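Long-range contacts in putative uncharacterized protein (Ustilago maydis, PDB 4GNX), which probably serves as a subunit of replication protein A, which binds single-stranded DNA through OB-fold domains: residues R10-R15 with A34-L39; F41-R46 with Y57-G62. All coordinates share one frame; numbering follows the deposited sequence.

Contact 1. Residues R10-R15 with A34-L39; sequences RPVTIR and AELGQL. With nucleotides of chain G.
R10 reaches across to A34, E35 and L36 with its side chain, while its backbone forms a short parallel bridge with L39 at the edge of the sheet. From CB the chain runs straight through CG, then bends at CD (chi3 45°). CD itself lies 3.7 Å from E35 O and also touches L36 CD1, and the bend turns the guanidinium toward the backbone of 34-35. NE is 4.1 Å from L36 CD1, a methyl that sits over one face of the guanidinium, offset toward its rim. At the tip, NH1 donates to E35 O at 3.0 Å, with that oxygen in the guanidinium plane but the nitrogen above the carbonyl plane. A second, weak bond joins NH1 to A34 O at 3.1 Å, and L31 O also accepts from NH1. On the main chain, R10 N makes a weak bond to Q38 O.

The branched, wholly apolar V12 can give each leucine its own methyl: CG2 packs against L39 CD1 at 3.8 Å and CG1 meets L36 CD1, with I17 of helix 14-19 against both V12 and L39. Q38 instead faces the DNA, its CG 3.7 Å from O4 of DT21 of chain G. Arginine suits its place because a long apolar stem ending in several donors reaches the neutral carbonyl oxygens of A34, E35 and L31, so NH1 probably helps hold 31-35 to strand 9-11.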
loop_
_atom_site.group_PDB
_atom_site.type_symbol
_atom_site.label_atom_id
_atom_site.label_comp_id
_atom_site.label_asym_id
_atom_site.label_seq_id
_atom_site.Cartn_x
_atom_site.Cartn_y
_atom_site.Cartn_z
ATOM N N ARG B 10 -12.246 -6.161 9.174
ATOM C CA ARG B 10 -10.885 -6.443 9.607
ATOM C C ARG B 10 -10.270 -7.696 9.005
ATOM O O ARG B 10 -10.806 -8.792 9.133
ATOM C CB ARG B 10 -10.818 -6.471 11.133
ATOM C CG ARG B 10 -11.334 -5.178 11.735
ATOM C CD ARG B 10 -11.271 -5.187 13.254
ATOM N NE ARG B 10 -9.997 -5.712 13.744
ATOM C CZ ARG B 10 -9.660 -5.803 15.025
ATOM N NH1 ARG B 10 -10.491 -5.413 15.979
ATOM N NH2 ARG B 10 -8.477 -6.313 15.338
ATOM N N PRO B 11 -9.135 -7.536 8.326
ATOM C CA PRO B 11 -8.490 -8.737 7.843
ATOM C C PRO B 11 -7.795 -9.453 9.041
ATOM O O PRO B 11 -7.102 -8.828 9.837
ATOM C CB PRO B 11 -7.483 -8.179 6.835
ATOM C CG PRO B 11 -7.077 -6.844 7.424
ATOM C CD PRO B 11 -8.314 -6.323 8.098
ATOM N N VAL B 12 -8.011 -10.754 9.161
ATOM C CA VAL B 12 -7.591 -11.491 10.331
ATOM C C VAL B 12 -7.213 -12.882 9.943
ATOM O O VAL B 12 -7.644 -13.379 8.906
ATOM C CB VAL B 12 -8.713 -11.623 11.391
ATOM C CG1 VAL B 12 -9.024 -10.281 12.075
ATOM C CG2 VAL B 12 -9.956 -12.257 10.791
ATOM N N THR B 13 -6.399 -13.507 10.794
ATOM C CA THR B 13 -6.081 -14.927 10.657
ATOM C C THR B 13 -6.986 -15.698 11.585
ATOM O O THR B 13 -7.485 -15.173 12.578
ATOM C CB THR B 13 -4.660 -15.243 11.114
ATOM O OG1 THR B 13 -4.563 -14.980 12.535
ATOM C CG2 THR B 13 -3.616 -14.432 10.293
ATOM N N ILE B 14 -7.183 -16.964 11.273
ATOM C CA ILE B 14 -8.027 -17.767 12.109
ATOM C C ILE B 14 -7.500 -17.745 13.536
ATOM O O ILE B 14 -8.308 -17.703 14.488
ATOM C CB ILE B 14 -8.177 -19.184 11.545
ATOM C CG1 ILE B 14 -8.958 -19.096 10.207
ATOM C CG2 ILE B 14 -8.855 -20.097 12.573
ATOM C CD1 ILE B 14 -9.021 -20.383 9.411
ATOM N N ARG B 15 -6.167 -17.712 13.693
ATOM C CA ARG B 15 -5.580 -17.651 15.036
ATOM C C ARG B 15 -6.045 -16.453 15.854
ATOM O O ARG B 15 -6.361 -16.590 17.061
ATOM C CB ARG B 15 -4.078 -17.601 14.975
ATOM C CG ARG B 15 -3.410 -17.924 16.298
ATOM C CD ARG B 15 -3.129 -19.416 16.326
ATOM N NE ARG B 15 -4.013 -20.156 17.222
ATOM C CZ ARG B 15 -4.276 -21.454 17.139
ATOM N NH1 ARG B 15 -3.758 -22.207 16.171
ATOM N NH2 ARG B 15 -5.086 -21.997 18.030
ATOM N N ALA B 34 -9.723 -3.618 20.118
ATOM C CA ALA B 34 -10.679 -3.041 19.190
ATOM C C ALA B 34 -11.807 -4.011 18.936
ATOM O O ALA B 34 -11.595 -5.225 18.898
ATOM C CB ALA B 34 -9.997 -2.650 17.897
ATOM N N GLU B 35 -13.006 -3.462 18.782
ATOM C CA GLU B 35 -14.185 -4.230 18.469
ATOM C C GLU B 35 -13.929 -5.070 17.220
ATOM O O GLU B 35 -13.355 -4.582 16.245
ATOM C CB GLU B 35 -15.345 -3.271 18.233
ATOM C CG GLU B 35 -16.723 -3.806 18.614
ATOM C CD GLU B 35 -17.614 -4.151 17.419
ATOM O OE1 GLU B 35 -17.086 -4.456 16.314
ATOM O OE2 GLU B 35 -18.862 -4.123 17.595
ATOM N N LEU B 36 -14.334 -6.339 17.278
ATOM C CA LEU B 36 -14.187 -7.279 16.169
ATOM C C LEU B 36 -15.553 -7.700 15.662
ATOM O O LEU B 36 -16.133 -8.679 16.140
ATOM C CB LEU B 36 -13.420 -8.518 16.611
ATOM C CG LEU B 36 -13.096 -9.582 15.553
ATOM C CD1 LEU B 36 -12.240 -9.045 14.400
ATOM C CD2 LEU B 36 -12.397 -10.749 16.230
ATOM N N GLY B 37 -16.063 -6.946 14.693
ATOM C CA GLY B 37 -17.376 -7.194 14.123
ATOM C C GLY B 37 -17.240 -8.005 12.853
ATOM O O GLY B 37 -16.973 -9.213 12.897
ATOM N N GLN B 38 -17.422 -7.338 11.719
ATOM C CA GLN B 38 -17.212 -7.965 10.438
ATOM C C GLN B 38 -15.738 -8.191 10.245
ATOM O O GLN B 38 -14.929 -7.389 10.698
ATOM C CB GLN B 38 -17.735 -7.083 9.322
ATOM C CG GLN B 38 -19.172 -7.356 8.946
ATOM C CD GLN B 38 -19.472 -6.980 7.499
ATOM O OE1 GLN B 38 -19.868 -7.836 6.706
ATOM N NE2 GLN B 38 -19.288 -5.699 7.150
ATOM N N LEU B 39 -15.396 -9.276 9.560
ATOM C CA LEU B 39 -14.010 -9.648 9.342
ATOM C C LEU B 39 -13.875 -10.434 8.047
ATOM O O LEU B 39 -14.857 -10.952 7.522
ATOM C CB LEU B 39 -13.517 -10.500 10.506
ATOM C CG LEU B 39 -14.238 -11.832 10.809
ATOM C CD1 LEU B 39 -13.630 -12.999 10.034
ATOM C CD2 LEU B 39 -14.178 -12.140 12.293
ATOM P P DT G 21 -25.960 -10.448 3.092
ATOM O OP1 DT G 21 -25.448 -10.491 1.697
ATOM O OP2 DT G 21 -27.399 -10.165 3.335
ATOM O "O5'" DT G 21 -25.616 -11.855 3.756
ATOM C "C5'" DT G 21 -26.512 -12.979 3.633
ATOM C "C4'" DT G 21 -26.824 -13.563 4.992
ATOM O "O4'" DT G 21 -25.616 -13.662 5.784
ATOM C "C3'" DT G 21 -27.839 -12.773 5.824
ATOM O "O3'" DT G 21 -28.933 -13.610 6.250
ATOM C "C2'" DT G 21 -27.014 -12.157 6.947
ATOM C "C1'" DT G 21 -25.767 -13.029 7.045
ATOM N N1 DT G 21 -24.505 -12.304 7.336
ATOM C C2 DT G 21 -23.974 -12.372 8.607
ATOM O O2 DT G 21 -24.501 -12.990 9.519
ATOM N N3 DT G 21 -22.799 -11.678 8.774
ATOM C C4 DT G 21 -22.116 -10.946 7.819
ATOM O O4 DT G 21 -21.071 -10.375 8.117
ATOM C C5 DT G 21 -22.726 -10.925 6.507
ATOM C C7 DT G 21 -22.059 -10.158 5.409
ATOM C C6 DT G 21 -23.871 -11.598 6.335
#

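Contact 2. Residues F41-R46 with Y57-G62; sequences FVAVVR and YSVEDG
F41-R46 and Y57-G62 form an antiparallel beta hairpin of the OB-fold, strands 38-50 and 54-60, in which V44 and E60 make a hydrogen-bonded pair and V45 and V59 a non-hydrogen-bonded one. V44 N gives its hydrogen to E60 O at 2.8 Å, E60 N returns one to V44 O, and R46 N binds S58 O.

The tightly packed part is apolar. V59 CG1 lies 3.6 Å from F41 CE1 at the edge of the phenyl ring, near its plane, and 3.5 Å from A43 CB. Alanine suits position 43 because a small methyl lets the valine lie close to its strand, and the broad phenylalanine beyond it extends the hydrophobic surface to I14 and I17 of helix 14-19. Farther along the same face, V45 CG1 meets Y57 CD2 at 3.9 Å, while the tyrosine hydroxyl finds its polar partner in Q70.

The other side is polar: R46 and S58 are partly exposed, E60 is buried, and a neighbouring subunit packs here. E60 bends at chi2 (-89°), turning its carboxylate along the sheet face to R46, and the two planar groups lie nearly coplanar, 8° apart. R46 approaches side-on, and both its nitrogens bind one oxygen. R46 NE meets E60 OE1 at 2.9 Å, nearly along the C-O axis, and NH2 uses the syn lone pair of that atom. V44 CG1 covers a face of the guanidinium, 3.8 Å above its centre, which probably helps keep the guanidinium in the plane of the carboxylate. The charge is shared further, since R22 of a neighbouring subunit forms a salt bridge with E60 OE2. That same oxygen also accepts the backbone hydrogen of G62 N, on its anti side at 2.8 Å.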
loop_
_atom_site.group_PDB
_atom_site.type_symbol
_atom_site.label_atom_id
_atom_site.label_comp_id
_atom_site.label_asym_id
_atom_site.label_seq_id
_atom_site.Cartn_x
_atom_site.Cartn_y
_atom_site.Cartn_z
ATOM N N PHE B 41 -11.083 -13.208 5.676
ATOM C CA PHE B 41 -9.889 -14.043 5.639
ATOM C C PHE B 41 -9.923 -15.066 4.506
ATOM O O PHE B 41 -10.966 -15.296 3.868
ATOM C CB PHE B 41 -9.663 -14.733 6.994
ATOM C CG PHE B 41 -10.699 -15.751 7.339
ATOM C CD1 PHE B 41 -10.523 -17.086 6.983
ATOM C CD2 PHE B 41 -11.833 -15.389 8.045
ATOM C CE1 PHE B 41 -11.469 -18.039 7.306
ATOM C CE2 PHE B 41 -12.793 -16.349 8.369
ATOM C CZ PHE B 41 -12.610 -17.674 7.994
ATOM N N VAL B 42 -8.772 -15.679 4.263
ATOM C CA VAL B 42 -8.614 -16.618 3.163
ATOM C C VAL B 42 -8.189 -17.934 3.774
ATOM O O VAL B 42 -7.410 -17.957 4.713
ATOM C CB VAL B 42 -7.554 -16.123 2.182
ATOM C CG1 VAL B 42 -7.250 -17.186 1.146
ATOM C CG2 VAL B 42 -8.012 -14.835 1.507
ATOM N N ALA B 43 -8.722 -19.035 3.270
ATOM C CA ALA B 43 -8.541 -20.329 3.920
ATOM C C ALA B 43 -8.888 -21.432 2.944
ATOM O O ALA B 43 -9.429 -21.159 1.860
ATOM C CB ALA B 43 -9.429 -20.432 5.141
ATOM N N VAL B 44 -8.585 -22.670 3.349
ATOM C CA VAL B 44 -8.867 -23.849 2.544
ATOM C C VAL B 44 -10.004 -24.666 3.151
ATOM O O VAL B 44 -10.006 -24.967 4.358
ATOM C CB VAL B 44 -7.624 -24.724 2.381
ATOM C CG1 VAL B 44 -7.907 -25.915 1.466
ATOM C CG2 VAL B 44 -6.506 -23.896 1.795
ATOM N N VAL B 45 -10.979 -24.996 2.307
ATOM C CA VAL B 45 -12.107 -25.786 2.699
ATOM C C VAL B 45 -11.600 -27.199 2.873
ATOM O O VAL B 45 -10.938 -27.749 1.988
ATOM C CB VAL B 45 -13.164 -25.777 1.594
ATOM C CG1 VAL B 45 -14.452 -26.444 2.076
ATOM C CG2 VAL B 45 -13.417 -24.363 1.120
ATOM N N ARG B 46 -11.926 -27.793 4.006
ATOM C CA ARG B 46 -11.495 -29.141 4.304
ATOM C C ARG B 46 -12.648 -30.123 4.449
ATOM O O ARG B 46 -12.472 -31.322 4.218
ATOM C CB ARG B 46 -10.665 -29.149 5.572
ATOM C CG ARG B 46 -9.300 -28.548 5.383
ATOM C CD ARG B 46 -8.430 -29.300 4.388
ATOM N NE ARG B 46 -7.106 -28.688 4.336
ATOM C CZ ARG B 46 -6.238 -28.832 3.344
ATOM N NH1 ARG B 46 -6.536 -29.584 2.281
ATOM N NH2 ARG B 46 -5.064 -28.215 3.423
ATOM N N TYR B 57 -18.909 -25.294 6.420
ATOM C CA TYR B 57 -17.574 -25.592 5.889
ATOM C C TYR B 57 -16.599 -25.660 7.034
ATOM O O TYR B 57 -16.664 -24.840 7.960
ATOM C CB TYR B 57 -17.092 -24.495 4.945
ATOM C CG TYR B 57 -18.040 -24.221 3.818
ATOM C CD1 TYR B 57 -19.015 -23.228 3.939
ATOM C CD2 TYR B 57 -17.984 -24.960 2.631
ATOM C CE1 TYR B 57 -19.911 -22.967 2.909
ATOM C CE2 TYR B 57 -18.871 -24.711 1.583
ATOM C CZ TYR B 57 -19.836 -23.709 1.723
ATOM O OH TYR B 57 -20.731 -23.422 0.712
ATOM N N SER B 58 -15.693 -26.631 6.985
ATOM C CA SER B 58 -14.589 -26.643 7.920
ATOM C C SER B 58 -13.463 -25.997 7.190
ATOM O O SER B 58 -13.161 -26.336 6.059
ATOM C CB SER B 58 -14.194 -28.040 8.322
ATOM O OG SER B 58 -13.048 -27.967 9.140
ATOM N N VAL B 59 -12.836 -25.044 7.831
ATOM C CA VAL B 59 -11.953 -24.173 7.119
ATOM C C VAL B 59 -10.666 -23.942 7.918
ATOM O O VAL B 59 -10.669 -23.820 9.150
ATOM C CB VAL B 59 -12.722 -22.886 6.778
ATOM C CG1 VAL B 59 -11.996 -21.622 7.238
ATOM C CG2 VAL B 59 -13.115 -22.882 5.307
ATOM N N GLU B 60 -9.563 -23.891 7.183
ATOM C CA GLU B 60 -8.236 -23.939 7.772
ATOM C C GLU B 60 -7.234 -23.144 6.902
ATOM O O GLU B 60 -7.234 -23.293 5.665
ATOM C CB GLU B 60 -7.846 -25.421 7.941
ATOM C CG GLU B 60 -6.385 -25.675 8.236
ATOM C CD GLU B 60 -5.568 -25.839 6.969
ATOM O OE1 GLU B 60 -6.003 -26.638 6.096
ATOM O OE2 GLU B 60 -4.498 -25.188 6.846
ATOM N N ASP B 61 -6.420 -22.296 7.549
ATOM C CA ASP B 61 -5.448 -21.402 6.891
ATOM C C ASP B 61 -4.026 -21.538 7.449
ATOM O O ASP B 61 -3.284 -20.560 7.518
ATOM C CB ASP B 61 -5.881 -19.952 7.077
ATOM C CG ASP B 61 -5.724 -19.461 8.538
ATOM O OD1 ASP B 61 -5.367 -20.287 9.424
ATOM O OD2 ASP B 61 -5.954 -18.248 8.816
ATOM N N GLY B 62 -3.653 -22.731 7.903
ATOM C CA GLY B 62 -2.318 -22.956 8.414
ATOM C C GLY B 62 -2.068 -22.354 9.782
ATOM O O GLY B 62 -0.994 -22.568 10.369
#

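Overall arrangement
Strand 38-50 runs through both contacts, which lie on opposite sides of the chain's centre, about 15 Å apart between centres. Contact 1 is partly buried and joins the N-terminal strand 9-11 to the start of strand 38-50, close to the bound DNA. Contact 2 is buried, pairing the strand with 54-60 about 10 Å from the nucleic acid at the nearest atoms. Their chemistry differs accordingly: an arginine meeting neutral carbonyls beside a small apolar patch in contact 1, three backbone strand bonds, an apolar face and a salt bridge in contact 2. They meet where helix 14-19 begins, with D61 OD2 probably accepting from I14 N and V12 O packing against F41.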